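Local coordinates for Dps family protein (Staphylococcus aureus subsp. aureus, PDB 2D5K) that forms a twelve-subunit shell of four-helix bundles and, as in other Dps proteins, probably takes up iron and protects DNA against oxidative stress, at residues Gln6-Val9 / Lys10-Gln14. Residues are numbered along the deposited sequence; the frame is centred on the assembly and turned at random.
Sequences QDVV and KELNQ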
loop_
_atom_site.group_PDB
_atom_site.type_symbol
_atom_site.label_atom_id
_atom_site.label_comp_id
_atom_site.label_asym_id
_atom_site.label_seq_id
_atom_site.Cartn_x
_atom_site.Cartn_y
_atom_site.Cartn_z
ATOM N N GLN B 6 -15.764 -36.864 18.100
ATOM C CA GLN B 6 -15.561 -37.721 16.939
ATOM C C GLN B 6 -16.617 -37.454 15.870
ATOM O O GLN B 6 -16.314 -37.448 14.675
ATOM C CB GLN B 6 -15.607 -39.194 17.361
ATOM C CG GLN B 6 -14.481 -39.618 18.304
ATOM C CD GLN B 6 -14.477 -38.850 19.620
ATOM O OE1 GLN B 6 -15.445 -38.888 20.382
ATOM N NE2 GLN B 6 -13.381 -38.146 19.889
ATOM N N ASP B 7 -17.857 -37.245 16.302
ATOM C CA ASP B 7 -18.947 -36.969 15.373
ATOM C C ASP B 7 -18.680 -35.660 14.642
ATOM O O ASP B 7 -18.988 -35.528 13.457
ATOM C CB ASP B 7 -20.287 -36.859 16.111
ATOM C CG ASP B 7 -20.724 -38.171 16.735
ATOM O OD1 ASP B 7 -20.555 -39.222 16.086
ATOM O OD2 ASP B 7 -21.252 -38.144 17.867
ATOM N N VAL B 8 -18.117 -34.691 15.356
ATOM C CA VAL B 8 -17.818 -33.393 14.759
ATOM C C VAL B 8 -16.686 -33.522 13.743
ATOM O O VAL B 8 -16.734 -32.916 12.673
ATOM C CB VAL B 8 -17.431 -32.358 15.837
ATOM C CG1 VAL B 8 -17.202 -30.995 15.198
ATOM C CG2 VAL B 8 -18.542 -32.263 16.879
ATOM N N VAL B 9 -15.668 -34.311 14.073
ATOM C CA VAL B 9 -14.553 -34.507 13.151
ATOM C C VAL B 9 -15.075 -35.086 11.839
ATOM O O VAL B 9 -14.611 -34.726 10.758
ATOM C CB VAL B 9 -13.492 -35.455 13.748
ATOM C CG1 VAL B 9 -12.460 -35.830 12.684
ATOM C CG2 VAL B 9 -12.803 -34.774 14.917
ATOM N N LYS B 10 -16.048 -35.984 11.943
ATOM C CA LYS B 10 -16.655 -36.607 10.774
ATOM C C LYS B 10 -17.303 -35.523 9.906
ATOM O O LYS B 10 -17.195 -35.548 8.678
ATOM C CB LYS B 10 -17.704 -37.627 11.229
ATOM C CG LYS B 10 -18.313 -38.478 10.127
ATOM C CD LYS B 10 -19.334 -37.710 9.307
ATOM C CE LYS B 10 -20.149 -38.657 8.444
ATOM N NZ LYS B 10 -20.846 -39.671 9.284
ATOM N N GLU B 11 -17.980 -34.577 10.553
ATOM C CA GLU B 11 -18.631 -33.480 9.840
ATOM C C GLU B 11 -17.591 -32.553 9.212
ATOM O O GLU B 11 -17.786 -32.051 8.103
ATOM C CB GLU B 11 -19.521 -32.670 10.789
ATOM C CG GLU B 11 -20.748 -33.416 11.296
ATOM C CD GLU B 11 -21.601 -33.964 10.167
ATOM O OE1 GLU B 11 -21.810 -33.239 9.170
ATOM O OE2 GLU B 11 -22.071 -35.118 10.284
ATOM N N LEU B 12 -16.496 -32.318 9.929
ATOM C CA LEU B 12 -15.433 -31.456 9.425
ATOM C C LEU B 12 -14.773 -32.082 8.196
ATOM O O LEU B 12 -14.552 -31.403 7.188
ATOM C CB LEU B 12 -14.384 -31.202 10.520
ATOM C CG LEU B 12 -14.814 -30.248 11.645
ATOM C CD1 LEU B 12 -13.880 -30.391 12.845
ATOM C CD2 LEU B 12 -14.806 -28.812 11.124
ATOM N N ASN B 13 -14.468 -33.374 8.272
ATOM C CA ASN B 13 -13.844 -34.051 7.139
ATOM C C ASN B 13 -14.776 -34.125 5.936
ATOM O O ASN B 13 -14.321 -34.088 4.794
ATOM C CB ASN B 13 -13.375 -35.459 7.521
ATOM C CG ASN B 13 -11.940 -35.476 8.008
ATOM O OD1 ASN B 13 -11.098 -34.729 7.505
ATOM N ND2 ASN B 13 -11.650 -36.333 8.983
ATOM N N GLN B 14 -16.077 -34.229 6.190
ATOM C CA GLN B 14 -17.047 -34.279 5.103
ATOM C C GLN B 14 -16.896 -33.011 4.267
ATOM O O GLN B 14 -16.946 -33.061 3.040
ATOM C CB GLN B 14 -18.470 -34.376 5.653
ATOM C CG GLN B 14 -19.569 -34.238 4.600
ATOM C CD GLN B 14 -19.605 -35.399 3.615
ATOM O OE1 GLN B 14 -19.829 -36.548 4.000
ATOM N NE2 GLN B 14 -19.386 -35.100 2.339
HETATM O O HOH W 1 -21.406 -36.831 12.350
#
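V8 lies alongside L12, one turn further on in helix 5-32, the first long helix of the ferritin-like four-helix bundle. Both side chains point the same way, and CG1 of V8 meets CD1 of L12 at 4.1 Å. CG1 of V8 is anti to the backbone N (chi1 -177°), which places it beside the carbonyl carbon, on the side where L12 follows. Both residues are buried. L12 packs on L59 and I63 of helix 38-65 and on S125 and F129 of helix 123-147. V8 packs on S125 as well and on A120 of helix 92-120, so this pair faces the interior of the bundle.

V9 and N13 also lie side by side and point the same way. The methyl CG1 of V9 sits 3.8 Å from ND2 of N13. The amide of N13 is held at both ends: OD1 accepts from V71 N and ND2 donates to N69 O. This ties the start of the helix to the chain that follows helix 38-65.

Four i to i+4 backbone bonds join the two segments, from Q6 O with K10 N to V9 O with N13 N. The straightest is N13 N to V9 O, at 2.8 Å with an N-H...O angle of 166°.

On another side of the helix, D7 O has two donors, E11 N at 3.2 Å and a water. OD2 of D7 accepts a hydrogen bond from N4 N, just before the segment. The chain of E11 bends at chi2 (-55°), bringing its carboxylate within range of the same water. That water bridges the two residues, donating to D7 O at 3.0 Å and to E11 OE2 at 2.8 Å.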